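Local structure of peroxisomal acyl-coenzyme A oxidase 1 (1W07) at residues B[52-57]-B[404-409]; B[615-620]-B[627-632]. The protein oxidises long- and medium-chain acyl-CoAs to 2-trans-enoyl-CoAs with FAD and oxygen, releasing hydrogen peroxide in peroxisomal beta-oxidation. The protein carries 1 engineered substitution. One frame throughout, in Å; residues are numbered along the deposited sequence.

Contact 1: B[52-57]-B[404-409]; sequences NRARLS and YLWCSG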
loop_
_atom_site.group_PDB
_atom_site.type_symbol
_atom_site.label_atom_id
_atom_site.label_comp_id
_atom_site.label_asym_id
_atom_site.label_seq_id
_atom_site.Cartn_x
_atom_site.Cartn_y
_atom_site.Cartn_z
ATOM N N ASN B 52 -9.851 -20.099 4.890
ATOM C CA ASN B 52 -10.046 -20.676 3.556
ATOM C C ASN B 52 -10.771 -19.677 2.649
ATOM O O ASN B 52 -11.102 -19.973 1.499
ATOM C CB ASN B 52 -10.882 -21.959 3.671
ATOM C CG ASN B 52 -12.351 -21.680 3.983
ATOM O OD1 ASN B 52 -12.669 -20.808 4.791
ATOM N ND2 ASN B 52 -13.250 -22.436 3.353
ATOM N N ARG B 53 -10.991 -18.486 3.192
ATOM C CA ARG B 53 -11.702 -17.421 2.509
ATOM C C ARG B 53 -11.167 -17.099 1.111
ATOM O O ARG B 53 -11.947 -16.833 0.192
ATOM C CB ARG B 53 -11.686 -16.178 3.400
ATOM C CG ARG B 53 -12.615 -15.076 2.977
ATOM C CD ARG B 53 -12.405 -13.868 3.871
ATOM N NE ARG B 53 -13.080 -13.980 5.153
ATOM C CZ ARG B 53 -12.809 -13.213 6.205
ATOM N NH1 ARG B 53 -11.860 -12.294 6.125
ATOM N NH2 ARG B 53 -13.505 -13.344 7.329
ATOM N N ALA B 54 -9.847 -17.140 0.947
ATOM C CA ALA B 54 -9.226 -16.856 -0.343
ATOM C C ALA B 54 -9.372 -17.997 -1.351
ATOM O O ALA B 54 -9.031 -17.840 -2.520
ATOM C CB ALA B 54 -7.747 -16.519 -0.152
ATOM N N ARG B 55 -9.876 -19.143 -0.913
ATOM C CA ARG B 55 -10.053 -20.268 -1.823
ATOM C C ARG B 55 -11.513 -20.389 -2.304
ATOM O O ARG B 55 -11.896 -21.374 -2.933
ATOM C CB ARG B 55 -9.607 -21.565 -1.138
ATOM C CG ARG B 55 -8.099 -21.666 -0.907
ATOM C CD ARG B 55 -7.727 -23.058 -0.428
ATOM N NE ARG B 55 -8.111 -23.266 0.960
ATOM C CZ ARG B 55 -7.381 -22.871 1.998
ATOM N NH1 ARG B 55 -6.225 -22.249 1.803
ATOM N NH2 ARG B 55 -7.811 -23.096 3.232
ATOM N N LEU B 56 -12.327 -19.379 -2.026
ATOM C CA LEU B 56 -13.734 -19.413 -2.420
ATOM C C LEU B 56 -14.018 -18.496 -3.601
ATOM O O LEU B 56 -13.364 -17.465 -3.750
ATOM C CB LEU B 56 -14.613 -19.011 -1.222
ATOM C CG LEU B 56 -14.537 -19.885 0.047
ATOM C CD1 LEU B 56 -15.226 -19.159 1.197
ATOM C CD2 LEU B 56 -15.177 -21.257 -0.201
ATOM N N SER B 57 -14.971 -18.871 -4.456
ATOM C CA SER B 57 -15.331 -18.018 -5.587
ATOM C C SER B 57 -16.201 -16.904 -5.017
ATOM O O SER B 57 -16.615 -16.979 -3.857
ATOM C CB SER B 57 -16.136 -18.802 -6.635
ATOM O OG SER B 57 -17.388 -19.252 -6.093
ATOM N N TYR B 404 4.146 -11.730 1.394
ATOM C CA TYR B 404 3.382 -11.631 0.155
ATOM C C TYR B 404 2.332 -12.747 0.033
ATOM O O TYR B 404 1.398 -12.665 -0.773
ATOM C CB TYR B 404 4.346 -11.656 -1.037
ATOM C CG TYR B 404 3.716 -11.293 -2.378
ATOM C CD1 TYR B 404 3.066 -10.069 -2.573
ATOM C CD2 TYR B 404 3.779 -12.174 -3.452
ATOM C CE1 TYR B 404 2.488 -9.745 -3.805
ATOM C CE2 TYR B 404 3.225 -11.861 -4.678
ATOM C CZ TYR B 404 2.584 -10.658 -4.860
ATOM O OH TYR B 404 2.078 -10.374 -6.116
ATOM N N LEU B 405 2.483 -13.793 0.835
ATOM C CA LEU B 405 1.522 -14.893 0.831
ATOM C C LEU B 405 0.244 -14.510 1.556
ATOM O O LEU B 405 0.285 -13.961 2.658
ATOM C CB LEU B 405 2.113 -16.128 1.515
ATOM C CG LEU B 405 2.953 -17.062 0.636
ATOM C CD1 LEU B 405 3.652 -18.113 1.497
ATOM C CD2 LEU B 405 2.037 -17.701 -0.393
ATOM N N TRP B 406 -0.899 -14.817 0.958
ATOM C CA TRP B 406 -2.174 -14.507 1.584
ATOM C C TRP B 406 -2.281 -15.027 3.033
ATOM O O TRP B 406 -2.844 -14.347 3.895
ATOM C CB TRP B 406 -3.313 -15.116 0.769
ATOM C CG TRP B 406 -4.647 -14.587 1.163
ATOM C CD1 TRP B 406 -5.234 -13.453 0.697
ATOM C CD2 TRP B 406 -5.558 -15.155 2.113
ATOM N NE1 TRP B 406 -6.455 -13.276 1.290
ATOM C CE2 TRP B 406 -6.681 -14.304 2.166
ATOM C CE3 TRP B 406 -5.536 -16.302 2.926
ATOM C CZ2 TRP B 406 -7.778 -14.556 3.006
ATOM C CZ3 TRP B 406 -6.635 -16.551 3.763
ATOM C CH2 TRP B 406 -7.737 -15.679 3.791
ATOM N N CYS B 407 -1.741 -16.221 3.303
ATOM C CA CYS B 407 -1.838 -16.803 4.638
ATOM C C CYS B 407 -1.052 -16.009 5.696
ATOM O O CYS B 407 -1.100 -16.321 6.891
ATOM C CB CYS B 407 -1.429 -18.290 4.625
ATOM S SG CYS B 407 0.316 -18.649 4.257
ATOM N N SER B 408 -0.349 -14.958 5.280
ATOM C CA SER B 408 0.349 -14.137 6.266
ATOM C C SER B 408 -0.681 -13.234 6.979
ATOM O O SER B 408 -0.370 -12.632 8.020
ATOM C CB SER B 408 1.431 -13.268 5.605
ATOM O OG SER B 408 0.873 -12.193 4.865
ATOM N N GLY B 409 -1.898 -13.158 6.422
ATOM C CA GLY B 409 -2.953 -12.351 7.009
ATOM C C GLY B 409 -2.868 -10.870 6.700
ATOM O O GLY B 409 -3.839 -10.126 6.894
#
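Arg53 and Ala54 meet the indole of Trp406 in a contact between two short 3-10 turns of the acyl-CoA oxidase fold. One turn precedes helix 58-78 in the N-terminal region. The other precedes helix 410-417 in the C-alpha1 region. Along 52-57, Asn52 O accepts a hydrogen bond from Arg55 N, closing the turn that carries Arg53 and Ala54. Arg53 gives only the root of its side chain: its CB lies 4.0 Å from Trp406 CH2, at an oblique angle to the ring. CG stands anti to the backbone N (chi1 -168°), and the chain bends away to a salt bridge with Glu412 and hydrogen bonds to Asp94 O and Gln95. No hydrogen bond joins the two segments, and the indole NE1 is satisfied by Asn231 O. Ala54 carries the contact. Its methyl sits over one face of the indole as a CH-pi contact, with CB 3.5 Å from the centroid of the six-membered ring of Trp406 and 17° off the ring normal. The same Ala54 CB is 3.4 Å from both Trp406 CD2 and Trp406 CE2, the atoms of the ring fusion.

Contact 2: B[615-620]-B[627-632]; sequences NSVLGR and PKLFEE
A type I beta turn from Val617 to Arg620 packs against the helix that follows it in the C-terminal region of the oxidase, with Val617 set against Lys628, Leu629 and Glu632. The branches of Val617 divide the work. CG1, anti to the backbone N (chi1 172°), lies 3.6 Å from Lys628 CB and also touches Leu629 at its backbone N and CG. CG2 meets Glu632 at CG, 3.6 Å away, the two side chains running past each other in opposite directions. Leu618 starts out away from the helix, but its end returns, and its CD2 comes to 4.1 Å from Leu629 CD1.

At the end of the turn, Arg620 and Lys628 cross at about a right angle. Arg620 CD is 3.4 Å from Lys628 CG. Lys628 CE lies 3.7 Å above the guanidinium plane, over its centre. The two charges stay close, with Arg620 NH1 4.4 Å from Lys628 NZ. Each has an acid: Arg620 pairs with Asp622, and Lys628 NZ bridges to Glu631 OE1 at 3.1 Å, on the syn side but tilted 24° out of the carboxylate plane. These acids probably offset the repulsion. An alanine in place of Lys628 lacks the chain beyond CB, which would probably uncover that face of the Arg620 guanidinium, let it turn more freely, and leave Glu631 without its salt-bridge mate.

Just before the turn, Ser616 OG accepts from Gly619 N over 2.9 Å, an ST motif. Helix 278-309 lies behind the turn, where Ile302 touches Ser616 and Tyr306 touches Leu618. Helix 625-635 also meets the second subunit, where Phe630 stacks edge-to-face with Phe241 of that subunit.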
loop_
_atom_site.group_PDB
_atom_site.type_symbol
_atom_site.label_atom_id
_atom_site.label_comp_id
_atom_site.label_asym_id
_atom_site.label_seq_id
_atom_site.Cartn_x
_atom_site.Cartn_y
_atom_site.Cartn_z
ATOM N N ASN B 615 -5.618 -14.811 11.964
ATOM C CA ASN B 615 -5.601 -15.559 10.703
ATOM C C ASN B 615 -4.269 -15.367 9.985
ATOM O O ASN B 615 -4.240 -15.039 8.801
ATOM C CB ASN B 615 -6.744 -15.062 9.820
ATOM C CG ASN B 615 -7.047 -15.999 8.676
ATOM O OD1 ASN B 615 -7.128 -17.213 8.862
ATOM N ND2 ASN B 615 -7.250 -15.440 7.491
ATOM N N SER B 616 -3.181 -15.593 10.717
ATOM C CA SER B 616 -1.837 -15.389 10.201
ATOM C C SER B 616 -0.860 -16.465 10.603
ATOM O O SER B 616 -0.687 -16.751 11.786
ATOM C CB SER B 616 -1.293 -14.057 10.709
ATOM O OG SER B 616 0.078 -13.910 10.377
ATOM N N VAL B 617 -0.200 -17.032 9.609
ATOM C CA VAL B 617 0.777 -18.070 9.860
ATOM C C VAL B 617 2.062 -17.427 10.392
ATOM O O VAL B 617 2.721 -17.974 11.269
ATOM C CB VAL B 617 1.095 -18.857 8.558
ATOM C CG1 VAL B 617 2.256 -19.806 8.813
ATOM C CG2 VAL B 617 -0.160 -19.630 8.080
ATOM N N LEU B 618 2.410 -16.255 9.872
ATOM C CA LEU B 618 3.632 -15.591 10.309
ATOM C C LEU B 618 3.478 -15.037 11.717
ATOM O O LEU B 618 4.455 -14.937 12.467
ATOM C CB LEU B 618 3.988 -14.445 9.355
ATOM C CG LEU B 618 4.055 -14.743 7.850
ATOM C CD1 LEU B 618 4.632 -13.521 7.169
ATOM C CD2 LEU B 618 4.909 -15.987 7.546
ATOM N N GLY B 619 2.236 -14.703 12.071
ATOM C CA GLY B 619 1.964 -14.121 13.365
ATOM C C GLY B 619 1.396 -15.024 14.436
ATOM O O GLY B 619 0.875 -14.540 15.439
ATOM N N ARG B 620 1.491 -16.332 14.228
ATOM C CA ARG B 620 0.977 -17.295 15.185
ATOM C C ARG B 620 1.541 -17.014 16.563
ATOM O O ARG B 620 2.717 -16.692 16.716
ATOM C CB ARG B 620 1.368 -18.726 14.798
ATOM C CG ARG B 620 0.659 -19.326 13.605
ATOM C CD ARG B 620 1.240 -20.727 13.357
ATOM N NE ARG B 620 1.052 -21.592 14.517
ATOM C CZ ARG B 620 -0.060 -22.283 14.760
ATOM N NH1 ARG B 620 -1.084 -22.223 13.917
ATOM N NH2 ARG B 620 -0.168 -23.006 15.871
ATOM N N PRO B 627 6.771 -24.540 9.725
ATOM C CA PRO B 627 5.992 -25.761 9.538
ATOM C C PRO B 627 4.565 -25.440 9.103
ATOM O O PRO B 627 4.005 -26.129 8.258
ATOM C CB PRO B 627 6.057 -26.427 10.912
ATOM C CG PRO B 627 7.418 -26.009 11.411
ATOM C CD PRO B 627 7.461 -24.545 11.030
ATOM N N LYS B 628 3.993 -24.379 9.660
ATOM C CA LYS B 628 2.623 -24.000 9.328
ATOM C C LYS B 628 2.474 -23.410 7.935
ATOM O O LYS B 628 1.394 -23.466 7.346
ATOM C CB LYS B 628 2.080 -23.031 10.373
ATOM C CG LYS B 628 1.876 -23.687 11.744
ATOM C CD LYS B 628 0.732 -24.703 11.682
ATOM C CE LYS B 628 0.553 -25.502 12.978
ATOM N NZ LYS B 628 -0.617 -26.437 12.871
ATOM N N LEU B 629 3.553 -22.842 7.405
ATOM C CA LEU B 629 3.518 -22.282 6.059
ATOM C C LEU B 629 3.378 -23.440 5.082
ATOM O O LEU B 629 2.615 -23.363 4.121
ATOM C CB LEU B 629 4.803 -21.509 5.744
ATOM C CG LEU B 629 4.840 -20.014 6.114
ATOM C CD1 LEU B 629 6.248 -19.456 5.913
ATOM C CD2 LEU B 629 3.837 -19.243 5.256
ATOM N N PHE B 630 4.130 -24.509 5.339
ATOM C CA PHE B 630 4.105 -25.697 4.499
ATOM C C PHE B 630 2.713 -26.319 4.566
ATOM O O PHE B 630 2.123 -26.662 3.549
ATOM C CB PHE B 630 5.186 -26.694 4.962
ATOM C CG PHE B 630 5.221 -27.972 4.162
ATOM C CD1 PHE B 630 5.503 -27.947 2.798
ATOM C CD2 PHE B 630 4.935 -29.196 4.762
ATOM C CE1 PHE B 630 5.494 -29.122 2.047
ATOM C CE2 PHE B 630 4.924 -30.380 4.019
ATOM C CZ PHE B 630 5.203 -30.338 2.657
ATOM N N GLU B 631 2.181 -26.445 5.772
ATOM C CA GLU B 631 0.846 -27.003 5.971
ATOM C C GLU B 631 -0.213 -26.244 5.165
ATOM O O GLU B 631 -1.096 -26.846 4.552
ATOM C CB GLU B 631 0.487 -26.957 7.456
ATOM C CG GLU B 631 -0.839 -27.607 7.804
ATOM C CD GLU B 631 -1.200 -27.456 9.272
ATOM O OE1 GLU B 631 -0.384 -27.826 10.152
ATOM O OE2 GLU B 631 -2.317 -26.974 9.550
ATOM N N GLU B 632 -0.136 -24.917 5.177
ATOM C CA GLU B 632 -1.114 -24.127 4.440
ATOM C C GLU B 632 -0.980 -24.285 2.939
ATOM O O GLU B 632 -1.987 -24.377 2.235
ATOM C CB GLU B 632 -1.004 -22.648 4.808
ATOM C CG GLU B 632 -1.638 -22.314 6.133
ATOM C CD GLU B 632 -3.125 -22.627 6.172
ATOM O OE1 GLU B 632 -3.559 -23.251 7.159
ATOM O OE2 GLU B 632 -3.862 -22.242 5.235
#

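The centres of contacts 1 and 2 lie 11 Å apart, and the two touch directly. Segment 404-409 of contact 1 runs beside the turn 615-620 of contact 2. Cys407 O is 2.9 Å from Val617 N, and Ser408 O is 2.7 Å from Ser616 OG, both probable hydrogen bonds. Packing adds to this: Cys407 SG lies 3.7 Å from Leu629 CD2, and Ser408 CB lies 3.6 Å from Leu618 CD1. Both contacts also reach the second subunit. Tyr404 of contact 1 touches FAD and belongs to its pocket, while the side chains of Leu618 and Trp406 are about 8 Å and about 12 Å from a bound FAD.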